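Local coordinates for neutral ceramidase (Pseudomonas aeruginosa, PDB 2ZWS), which hydrolyses the N-acyl bond of ceramides to give sphingosine and a free fatty acid, and also runs the reverse synthesis, as a secreted zinc-dependent amidohydrolase, at residues D1-R6 with L141-L146; R43-E48 with G236-F241; S183-V188 with G196-F201; I400-L405 with G432-V437. All coordinates share one frame; numbering follows the deposited sequence.

Interaction 1 (D1-R6 with L141-L146)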
# COMPACT_ATOMS: atom_id res chain seq x y z
N ASP A 1 -26.51 2.57 -28.63
CA ASP A 1 -26.66 3.76 -27.73
C ASP A 1 -25.29 4.45 -27.59
O ASP A 1 -25.07 5.50 -28.20
CB ASP A 1 -27.28 3.34 -26.38
CG ASP A 1 -28.42 4.26 -25.94
OD1 ASP A 1 -28.24 5.02 -24.96
OD2 ASP A 1 -29.50 4.21 -26.58
N ASP A 2 -24.36 3.89 -26.80
CA ASP A 2 -24.60 2.75 -25.92
C ASP A 2 -24.00 3.03 -24.55
O ASP A 2 -24.49 3.91 -23.83
CB ASP A 2 -24.07 1.43 -26.54
CG ASP A 2 -24.84 0.19 -26.04
OD1 ASP A 2 -24.42 -0.94 -26.39
OD2 ASP A 2 -25.85 0.35 -25.31
N LEU A 3 -22.91 2.34 -24.20
CA LEU A 3 -22.42 2.28 -22.81
C LEU A 3 -21.87 3.61 -22.29
O LEU A 3 -21.23 4.36 -23.03
CB LEU A 3 -21.42 1.15 -22.66
CG LEU A 3 -22.05 -0.24 -22.81
CD1 LEU A 3 -21.02 -1.29 -23.16
CD2 LEU A 3 -22.82 -0.65 -21.56
N PRO A 4 -22.16 3.91 -21.00
CA PRO A 4 -21.86 5.25 -20.45
C PRO A 4 -20.37 5.55 -20.22
O PRO A 4 -19.97 6.72 -20.25
CB PRO A 4 -22.62 5.26 -19.11
CG PRO A 4 -22.80 3.82 -18.75
CD PRO A 4 -22.85 3.04 -20.03
N TYR A 5 -19.58 4.51 -20.00
CA TYR A 5 -18.16 4.69 -19.65
C TYR A 5 -17.30 3.78 -20.48
O TYR A 5 -17.79 2.82 -21.09
CB TYR A 5 -17.93 4.40 -18.16
CG TYR A 5 -18.70 5.30 -17.23
CD1 TYR A 5 -19.79 4.82 -16.53
CD2 TYR A 5 -18.35 6.65 -17.07
CE1 TYR A 5 -20.53 5.65 -15.67
CE2 TYR A 5 -19.09 7.48 -16.24
CZ TYR A 5 -20.17 6.97 -15.54
OH TYR A 5 -20.88 7.79 -14.69
N ARG A 6 -16.01 4.08 -20.51
CA ARG A 6 -15.02 3.08 -20.86
C ARG A 6 -14.16 2.91 -19.63
O ARG A 6 -13.95 3.87 -18.87
CB ARG A 6 -14.17 3.54 -22.03
CG ARG A 6 -14.95 3.62 -23.34
CD ARG A 6 -14.07 4.21 -24.43
NE ARG A 6 -13.78 5.64 -24.22
CZ ARG A 6 -14.52 6.64 -24.70
NH1 ARG A 6 -15.61 6.38 -25.42
NH2 ARG A 6 -14.17 7.89 -24.45
N LEU A 141 -8.53 -0.28 -22.55
CA LEU A 141 -9.81 0.41 -22.42
C LEU A 141 -10.92 -0.36 -23.13
O LEU A 141 -10.71 -0.88 -24.24
CB LEU A 141 -9.73 1.86 -22.90
CG LEU A 141 -9.08 2.85 -21.91
CD1 LEU A 141 -8.60 4.11 -22.62
CD2 LEU A 141 -10.04 3.20 -20.80
N GLN A 142 -12.08 -0.44 -22.49
CA GLN A 142 -13.24 -1.16 -23.05
C GLN A 142 -14.53 -0.49 -22.56
O GLN A 142 -14.57 0.06 -21.47
CB GLN A 142 -13.22 -2.63 -22.58
CG GLN A 142 -13.19 -2.78 -21.05
CD GLN A 142 -13.07 -4.22 -20.61
OE1 GLN A 142 -12.16 -4.59 -19.86
NE2 GLN A 142 -13.99 -5.04 -21.06
N PRO A 143 -15.61 -0.55 -23.35
CA PRO A 143 -16.88 -0.01 -22.89
C PRO A 143 -17.48 -0.81 -21.74
O PRO A 143 -17.36 -2.02 -21.70
CB PRO A 143 -17.79 -0.14 -24.12
CG PRO A 143 -17.15 -1.11 -24.98
CD PRO A 143 -15.69 -1.12 -24.71
N GLY A 144 -18.16 -0.13 -20.83
CA GLY A 144 -18.75 -0.82 -19.71
C GLY A 144 -19.62 0.05 -18.85
O GLY A 144 -19.89 1.24 -19.16
N ARG A 145 -20.08 -0.58 -17.79
CA ARG A 145 -20.94 0.03 -16.79
C ARG A 145 -20.23 -0.03 -15.44
O ARG A 145 -19.40 -0.92 -15.18
CB ARG A 145 -22.24 -0.75 -16.68
CG ARG A 145 -23.00 -0.75 -18.00
CD ARG A 145 -24.20 -1.67 -17.99
NE ARG A 145 -25.33 -1.15 -17.24
CZ ARG A 145 -26.54 -1.74 -17.21
NH1 ARG A 145 -27.53 -1.20 -16.52
NH2 ARG A 145 -26.74 -2.88 -17.87
N LEU A 146 -20.57 0.93 -14.60
CA LEU A 146 -20.04 1.01 -13.24
C LEU A 146 -21.18 0.86 -12.24
O LEU A 146 -22.24 1.49 -12.38
CB LEU A 146 -19.34 2.36 -13.03
CG LEU A 146 -17.83 2.50 -13.36
CD1 LEU A 146 -17.38 1.79 -14.60
CD2 LEU A 146 -17.42 3.97 -13.44
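The carbonyl oxygen of Tyr5 takes the amide hydrogen of Gly144 at an N to O distance of 3.0 Å, and the CA-H of Pro143 approaches the same oxygen. The return bond of this antiparallel hydrogen-bonded pair, Tyr5 N to Gly144 O at 3.4 Å, is weak. This is the start of a two-strand pairing in the mixed sheet of the N-terminal domain, where the first strand of the chain, 5-13, is laid between strands 142-152 and 41-49. In the next, non-hydrogen-bonded pair, Arg6 with Pro143, Arg6 CA sits 3.1 Å from Gln142 O, a close CA-H...O contact. The guanidinium of Arg6 leads away from strand 142-146 and forms a salt bridge with Glu48, on the strand that flanks Arg6 on its other side.

Ahead of the strand, Leu3 spreads its two methyls over Pro143 and Arg145, its CB lying near Gly144 O. CD1 rests on the ring of Pro143, 3.6 Å from its CB, while CD2 meets the aliphatic part of Arg145, whose chain crosses it at about a right angle before bending at chi3 (75°) and ending in a salt bridge with Glu290. On the buried face, the Tyr5 hydroxyl is hydrogen-bonded to the carbonyl of Gly293. Over one side of that ring lies a CH-pi contact: Leu146 CD2 stands 4.2 Å from the centroid of the Tyr5 ring, 18° off its normal and displaced toward CD1 and CE1.

Interaction 2 (R43-E48 with G236-F241)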
# COMPACT_ATOMS: atom_id res chain seq x y z
N ARG A 43 -2.28 -1.47 -8.98
CA ARG A 43 -3.50 -1.85 -9.72
C ARG A 43 -4.16 -0.56 -10.14
O ARG A 43 -4.57 0.25 -9.29
CB ARG A 43 -4.42 -2.67 -8.79
CG ARG A 43 -3.93 -4.10 -8.54
CD ARG A 43 -4.78 -4.85 -7.51
NE ARG A 43 -4.38 -6.25 -7.38
CZ ARG A 43 -3.45 -6.68 -6.53
NH1 ARG A 43 -2.84 -5.81 -5.73
NH2 ARG A 43 -3.12 -7.99 -6.46
N ALA A 44 -4.23 -0.34 -11.44
CA ALA A 44 -4.70 0.93 -12.02
C ALA A 44 -6.06 0.77 -12.66
O ALA A 44 -6.31 -0.23 -13.37
CB ALA A 44 -3.72 1.43 -13.07
N PHE A 45 -6.89 1.79 -12.46
CA PHE A 45 -8.27 1.78 -12.97
C PHE A 45 -8.45 3.09 -13.69
O PHE A 45 -8.54 4.15 -13.07
CB PHE A 45 -9.27 1.68 -11.81
CG PHE A 45 -9.12 0.43 -11.00
CD1 PHE A 45 -8.07 0.31 -10.08
CD2 PHE A 45 -9.99 -0.65 -11.19
CE1 PHE A 45 -7.92 -0.86 -9.33
CE2 PHE A 45 -9.85 -1.83 -10.43
CZ PHE A 45 -8.82 -1.92 -9.50
N VAL A 46 -8.46 3.00 -15.02
CA VAL A 46 -8.70 4.18 -15.85
C VAL A 46 -10.18 4.23 -16.15
O VAL A 46 -10.73 3.20 -16.57
CB VAL A 46 -7.91 4.09 -17.20
CG1 VAL A 46 -8.25 5.26 -18.09
CG2 VAL A 46 -6.42 4.08 -16.93
N ILE A 47 -10.81 5.39 -15.96
CA ILE A 47 -12.24 5.53 -16.27
C ILE A 47 -12.42 6.71 -17.19
O ILE A 47 -11.87 7.78 -16.95
CB ILE A 47 -13.07 5.77 -14.98
CG1 ILE A 47 -12.79 4.68 -13.94
CG2 ILE A 47 -14.58 5.84 -15.32
CD1 ILE A 47 -13.36 5.03 -12.57
N GLU A 48 -13.21 6.53 -18.24
CA GLU A 48 -13.47 7.62 -19.18
C GLU A 48 -14.95 7.76 -19.37
O GLU A 48 -15.68 6.77 -19.46
CB GLU A 48 -12.91 7.32 -20.56
CG GLU A 48 -11.46 7.10 -20.68
CD GLU A 48 -10.99 7.33 -22.12
OE1 GLU A 48 -11.66 6.88 -23.09
OE2 GLU A 48 -9.93 7.97 -22.27
N GLY A 236 -8.26 -10.59 -17.61
CA GLY A 236 -7.46 -10.53 -16.39
C GLY A 236 -8.15 -9.66 -15.35
O GLY A 236 -8.18 -8.41 -15.45
N PHE A 237 -8.70 -10.32 -14.34
CA PHE A 237 -9.44 -9.64 -13.29
C PHE A 237 -8.48 -8.80 -12.47
O PHE A 237 -7.36 -9.25 -12.14
CB PHE A 237 -10.10 -10.66 -12.38
CG PHE A 237 -11.19 -10.09 -11.56
CD1 PHE A 237 -11.00 -9.72 -10.23
CD2 PHE A 237 -12.44 -9.89 -12.14
CE1 PHE A 237 -12.04 -9.15 -9.48
CE2 PHE A 237 -13.48 -9.35 -11.40
CZ PHE A 237 -13.29 -8.99 -10.07
N VAL A 238 -8.91 -7.57 -12.14
CA VAL A 238 -8.16 -6.74 -11.20
C VAL A 238 -9.05 -6.35 -10.05
O VAL A 238 -10.10 -5.71 -10.24
CB VAL A 238 -7.56 -5.49 -11.88
CG1 VAL A 238 -6.74 -4.65 -10.87
CG2 VAL A 238 -6.67 -5.91 -13.08
N ALA A 239 -8.63 -6.73 -8.85
CA ALA A 239 -9.34 -6.40 -7.61
C ALA A 239 -8.42 -5.62 -6.69
O ALA A 239 -7.39 -6.13 -6.27
CB ALA A 239 -9.77 -7.66 -6.88
N ALA A 240 -8.80 -4.39 -6.40
CA ALA A 240 -8.06 -3.56 -5.42
C ALA A 240 -8.82 -3.54 -4.09
O ALA A 240 -10.02 -3.34 -4.05
CB ALA A 240 -7.87 -2.12 -5.94
N PHE A 241 -8.09 -3.74 -2.99
CA PHE A 241 -8.62 -3.52 -1.66
C PHE A 241 -7.93 -2.29 -1.09
O PHE A 241 -6.72 -2.34 -0.75
CB PHE A 241 -8.44 -4.77 -0.79
CG PHE A 241 -9.44 -5.82 -1.13
CD1 PHE A 241 -9.26 -6.59 -2.27
CD2 PHE A 241 -10.60 -5.99 -0.36
CE1 PHE A 241 -10.22 -7.55 -2.66
CE2 PHE A 241 -11.55 -6.96 -0.74
CZ PHE A 241 -11.37 -7.71 -1.89
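Phe45 and Val238 meet in the close-packed part of this contact, where Phe45 CZ lies 3.7 Å from Val238 CG1. The neighbouring ring atom, Phe45 CE1, lies 3.6 Å from Ala240 CB, two residues on, so the end of the ring fits between two side chains of strand 238-241. Val238 CG1, anti to its own backbone nitrogen (chi1 -179°), serves Arg43 too, 3.7 Å from Arg43 CG. The two segments are not paired by backbone bonds. Their axes pass 7.6 Å apart at 106°, and the contact is made by side chains from two strands of one large mixed sheet in the N-terminal domain, 41-49 and 238-242. The side chain of Ala240 comes to about 4 Å from that of Asn60, a residue inferred to bind substrate, and the Phe45 ring meets that of Phe187.

The Arg43 side is close but polar. Its extended chain runs past Ala239, bringing Arg43 CD within 3.2 Å of Ala239 O, which is hydrogen-bonded to Ser224 OG. Arg43 NE forms a salt bridge with Glu228, on helix 218-231, and NH1 with Asp62; Glu228 OE1 also accepts the Ala239 amide. The loose part is the far end of strand 43-48, where Val46, Ile47 and Glu48 diverge from segment 236-241, which itself starts at the solvent-exposed Gly236.

Interaction 3 (S183-V188 with G196-F201)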
# COMPACT_ATOMS: atom_id res chain seq x y z
N SER A 183 -17.37 -0.15 0.91
CA SER A 183 -17.95 0.31 -0.34
C SER A 183 -17.24 -0.42 -1.47
O SER A 183 -16.04 -0.69 -1.39
CB SER A 183 -17.70 1.82 -0.52
OG SER A 183 -18.26 2.56 0.57
N VAL A 184 -17.98 -0.74 -2.54
CA VAL A 184 -17.38 -1.39 -3.71
C VAL A 184 -17.81 -0.68 -4.98
O VAL A 184 -19.01 -0.47 -5.20
CB VAL A 184 -17.74 -2.91 -3.79
CG1 VAL A 184 -17.07 -3.57 -5.03
CG2 VAL A 184 -17.36 -3.63 -2.51
N LEU A 185 -16.81 -0.29 -5.78
CA LEU A 185 -17.04 0.15 -7.17
C LEU A 185 -16.72 -1.03 -8.10
O LEU A 185 -15.57 -1.50 -8.15
CB LEU A 185 -16.18 1.37 -7.53
CG LEU A 185 -16.36 1.98 -8.94
CD1 LEU A 185 -17.77 2.47 -9.19
CD2 LEU A 185 -15.40 3.14 -9.13
N SER A 186 -17.74 -1.52 -8.80
CA SER A 186 -17.52 -2.63 -9.70
C SER A 186 -17.54 -2.19 -11.14
O SER A 186 -18.25 -1.24 -11.51
CB SER A 186 -18.51 -3.76 -9.44
OG SER A 186 -19.84 -3.27 -9.42
N PHE A 187 -16.71 -2.88 -11.92
CA PHE A 187 -16.51 -2.58 -13.32
C PHE A 187 -17.07 -3.73 -14.14
O PHE A 187 -16.52 -4.84 -14.14
CB PHE A 187 -15.03 -2.38 -13.61
CG PHE A 187 -14.44 -1.22 -12.88
CD1 PHE A 187 -14.08 -1.33 -11.53
CD2 PHE A 187 -14.27 0.00 -13.52
CE1 PHE A 187 -13.53 -0.23 -10.84
CE2 PHE A 187 -13.69 1.10 -12.85
CZ PHE A 187 -13.35 0.98 -11.50
N VAL A 188 -18.17 -3.44 -14.84
CA VAL A 188 -18.93 -4.50 -15.54
C VAL A 188 -18.75 -4.29 -17.04
O VAL A 188 -18.99 -3.19 -17.56
CB VAL A 188 -20.42 -4.48 -15.11
CG1 VAL A 188 -21.28 -5.44 -15.96
CG2 VAL A 188 -20.57 -4.82 -13.61
N GLY A 196 -13.57 -6.20 -12.90
CA GLY A 196 -12.67 -5.79 -11.83
C GLY A 196 -13.49 -5.05 -10.80
O GLY A 196 -14.70 -4.81 -10.99
N ALA A 197 -12.83 -4.66 -9.70
CA ALA A 197 -13.52 -4.02 -8.60
C ALA A 197 -12.54 -3.33 -7.69
O ALA A 197 -11.41 -3.78 -7.52
CB ALA A 197 -14.35 -5.03 -7.82
N ILE A 198 -13.02 -2.27 -7.05
CA ILE A 198 -12.28 -1.62 -5.96
C ILE A 198 -13.16 -1.70 -4.71
O ILE A 198 -14.31 -1.26 -4.72
CB ILE A 198 -11.97 -0.12 -6.26
CG1 ILE A 198 -11.25 0.06 -7.62
CG2 ILE A 198 -11.20 0.51 -5.08
CD1 ILE A 198 -11.35 1.49 -8.15
N SER A 199 -12.60 -2.28 -3.65
CA SER A 199 -13.24 -2.33 -2.32
C SER A 199 -12.57 -1.32 -1.38
O SER A 199 -11.33 -1.26 -1.31
CB SER A 199 -13.10 -3.73 -1.71
OG SER A 199 -13.20 -3.72 -0.29
N TRP A 200 -13.37 -0.51 -0.67
CA TRP A 200 -12.81 0.41 0.35
C TRP A 200 -13.32 -0.03 1.70
O TRP A 200 -14.54 -0.12 1.93
CB TRP A 200 -13.28 1.85 0.13
CG TRP A 200 -12.66 2.55 -1.04
CD1 TRP A 200 -11.50 3.27 -1.04
CD2 TRP A 200 -13.19 2.64 -2.38
NE1 TRP A 200 -11.26 3.79 -2.29
CE2 TRP A 200 -12.28 3.43 -3.13
CE3 TRP A 200 -14.35 2.13 -3.01
CZ2 TRP A 200 -12.48 3.73 -4.48
CZ3 TRP A 200 -14.54 2.43 -4.38
CH2 TRP A 200 -13.60 3.23 -5.10
N PHE A 201 -12.40 -0.29 2.61
CA PHE A 201 -12.75 -0.73 3.96
C PHE A 201 -11.55 -0.46 4.87
O PHE A 201 -10.43 -0.79 4.50
CB PHE A 201 -13.10 -2.22 4.00
CG PHE A 201 -13.32 -2.75 5.39
CD1 PHE A 201 -12.35 -3.54 5.99
CD2 PHE A 201 -14.51 -2.49 6.08
CE1 PHE A 201 -12.51 -4.02 7.29
CE2 PHE A 201 -14.69 -2.96 7.41
CZ PHE A 201 -13.70 -3.74 8.01
O HOH W 1 -16.27 2.53 2.34
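Leu185 and Ile198 form the central hydrogen-bonded pair of an antiparallel ladder, Leu185 N lying 2.9 Å from Ile198 O and the return bond being equally short. Ser183–Trp200 and Phe187–Gly196 are the hydrogen-bonded pairs to either side of it. The Trp200 amide points nearly straight at the carbonyl of Ser183, with N to O at 2.8 Å and an angle of 170° at the hydrogen, whereas the last bond, from Gly196 N to Phe187 O, is weak.

Phe187 can be followed outward along the face it shares with Leu185 and Ile198. Its CB lies 3.6 Å from Gly196 O, and CG passes somewhat farther from that oxygen. CD1 is again 3.6 Å from Gly196 O; the first torsion (chi1 -63°) swings the ring beside the backbone nitrogen, with Gly196 O at its edge and in its plane. Farther out, CE1 and CZ both meet the terminal methyl of Ile198, Phe187 CE1 being 3.9 Å from Ile198 CD1. Beyond the pair, the ring packs against Phe45 and meets Phe7 edge-to-face.

At the other end, Ile198 CG2 lies over one face of the Trp200 indole, and Leu185 CB is at its edge, 3.7 Å from Trp200 CZ3. A water 2.7 Å from Ser183 OG also lies 3.2 Å from Trp200 O, to which it probably donates; Ser183 OG is bonded to Tyr148 OH as well. The arrangement is a beta hairpin, strands 181-189 and 194-200, set within the large mixed sheet of the N-terminal domain.

Interaction 4 (I400-L405 with G432-V437)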
# COMPACT_ATOMS: atom_id res chain seq x y z
N ILE A 400 -17.29 10.72 -9.67
CA ILE A 400 -17.56 9.63 -10.60
C ILE A 400 -19.09 9.43 -10.57
O ILE A 400 -19.60 8.75 -9.68
CB ILE A 400 -16.79 8.32 -10.20
CG1 ILE A 400 -15.28 8.58 -10.06
CG2 ILE A 400 -17.05 7.24 -11.22
CD1 ILE A 400 -14.53 7.43 -9.35
N GLY A 401 -19.81 10.09 -11.47
CA GLY A 401 -21.28 10.10 -11.38
C GLY A 401 -21.77 10.64 -10.04
O GLY A 401 -21.35 11.73 -9.60
N GLN A 402 -22.64 9.89 -9.36
CA GLN A 402 -23.13 10.35 -8.04
C GLN A 402 -22.17 10.04 -6.89
O GLN A 402 -22.52 10.23 -5.71
CB GLN A 402 -24.51 9.74 -7.74
CG GLN A 402 -24.49 8.23 -7.43
CD GLN A 402 -24.77 7.31 -8.62
OE1 GLN A 402 -25.40 6.26 -8.46
NE2 GLN A 402 -24.27 7.67 -9.80
N LEU A 403 -20.98 9.55 -7.22
CA LEU A 403 -19.94 9.25 -6.22
C LEU A 403 -18.91 10.34 -6.16
O LEU A 403 -18.54 10.91 -7.18
CB LEU A 403 -19.17 7.99 -6.59
CG LEU A 403 -19.97 6.76 -6.93
CD1 LEU A 403 -18.99 5.60 -7.19
CD2 LEU A 403 -20.94 6.41 -5.81
N GLU A 404 -18.44 10.63 -4.95
CA GLU A 404 -17.22 11.43 -4.82
C GLU A 404 -16.21 10.63 -4.04
O GLU A 404 -16.56 10.01 -3.04
CB GLU A 404 -17.45 12.77 -4.14
CG GLU A 404 -17.92 13.83 -5.08
CD GLU A 404 -18.12 15.20 -4.41
OE1 GLU A 404 -18.41 15.26 -3.19
OE2 GLU A 404 -17.99 16.21 -5.14
N LEU A 405 -14.98 10.64 -4.53
CA LEU A 405 -13.89 9.88 -3.94
C LEU A 405 -12.85 10.90 -3.50
O LEU A 405 -12.37 11.71 -4.29
CB LEU A 405 -13.34 8.93 -5.01
CG LEU A 405 -12.07 8.15 -4.67
CD1 LEU A 405 -12.26 7.24 -3.44
CD2 LEU A 405 -11.58 7.35 -5.87
N GLY A 432 -25.77 16.56 -6.74
CA GLY A 432 -26.26 15.24 -7.12
C GLY A 432 -25.38 14.12 -6.57
O GLY A 432 -25.54 12.96 -6.97
N ILE A 433 -24.49 14.46 -5.65
CA ILE A 433 -23.66 13.43 -5.02
C ILE A 433 -24.46 12.69 -3.95
O ILE A 433 -25.10 13.31 -3.09
CB ILE A 433 -22.39 14.04 -4.39
CG1 ILE A 433 -21.53 14.74 -5.45
CG2 ILE A 433 -21.58 12.95 -3.65
CD1 ILE A 433 -21.20 13.89 -6.67
N ARG A 434 -24.38 11.36 -3.97
CA ARG A 434 -25.12 10.53 -3.03
C ARG A 434 -24.23 9.65 -2.15
O ARG A 434 -24.69 9.10 -1.16
CB ARG A 434 -26.14 9.65 -3.78
CG ARG A 434 -27.17 10.47 -4.61
CD ARG A 434 -28.10 11.29 -3.69
NE ARG A 434 -28.99 12.22 -4.41
CZ ARG A 434 -28.81 13.54 -4.51
NH1 ARG A 434 -27.76 14.15 -3.95
NH2 ARG A 434 -29.71 14.27 -5.17
N HIS A 435 -22.97 9.49 -2.54
CA HIS A 435 -22.04 8.67 -1.76
C HIS A 435 -20.68 9.33 -1.77
O HIS A 435 -20.21 9.76 -2.83
CB HIS A 435 -21.94 7.26 -2.33
CG HIS A 435 -23.25 6.54 -2.42
ND1 HIS A 435 -23.91 6.05 -1.31
CD2 HIS A 435 -24.03 6.26 -3.48
CE1 HIS A 435 -25.04 5.48 -1.69
NE2 HIS A 435 -25.14 5.60 -3.00
N VAL A 436 -20.08 9.45 -0.60
CA VAL A 436 -18.73 10.02 -0.49
C VAL A 436 -17.82 8.96 0.10
O VAL A 436 -18.11 8.42 1.16
CB VAL A 436 -18.74 11.27 0.41
CG1 VAL A 436 -17.33 11.82 0.61
CG2 VAL A 436 -19.66 12.34 -0.19
N VAL A 437 -16.78 8.60 -0.64
CA VAL A 437 -15.83 7.59 -0.18
C VAL A 437 -14.53 8.30 0.22
O VAL A 437 -13.98 9.08 -0.56
CB VAL A 437 -15.51 6.57 -1.28
CG1 VAL A 437 -14.43 5.61 -0.80
CG2 VAL A 437 -16.76 5.79 -1.63
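Gly432, at positive phi, opens the segment with its carbonyl oxygen 3.5 Å from Gln402 CB. Ile433 then crosses Glu404 at about a right angle: its CG1 lies 3.6 Å from Glu404 CD, and its CD1 reaches both Glu404 CG and the carbonyl of Gly401. The apolar branch thus lies across the extended, buried Glu404 chain, whose OE1 is hydrogen-bonded to Ser428. Gln402 O, within the type II' turn Ile400–Leu403, receives two amides, the straight bond from Arg434 N at 2.8 Å and a longer one from His435 N.

From His435 the strands run parallel. His435 O accepts Glu404 N, and Leu403 CD2 packs 3.7 Å from His435 CB; the imidazole stacks on Tyr148, and its NE2 is bonded to Glu289. Past Val436, the ladder continues with Val437 N bonded to the carbonyl of Glu404, and Val437 CG1 meets Leu405 CD1. Strand 435-439 forms one margin of a four-stranded sheet beside 403-407, helix 414-428 connecting them as a beta-alpha-beta crossover and covering the face of Glu404 and Val436.

Interactions 1, 2 and 3 belong to one large mixed sheet, whereas interaction 4 lies in a separate four-stranded sheet. Interactions 2 and 3 are buried throughout and lie nearest the centre of the chain; interaction 4 is also largely buried but farther out, with Arg434 exposed. Interaction 1, at the amino terminus, is only partly buried, and its arginines reach carboxylates elsewhere. Backbone ladders dominate interactions 3 (antiparallel) and 4 (parallel), but interaction 2 has no hydrogen bond across it and relies on side chains. Neighbouring strands join the first three: Arg145 O probably bonds to Val188 N, and Ala240 probably bonds to Ala197 and Ser199. The two sheets meet by packing, Trp200 against Val437 and Leu405, and Leu146 against Ile400.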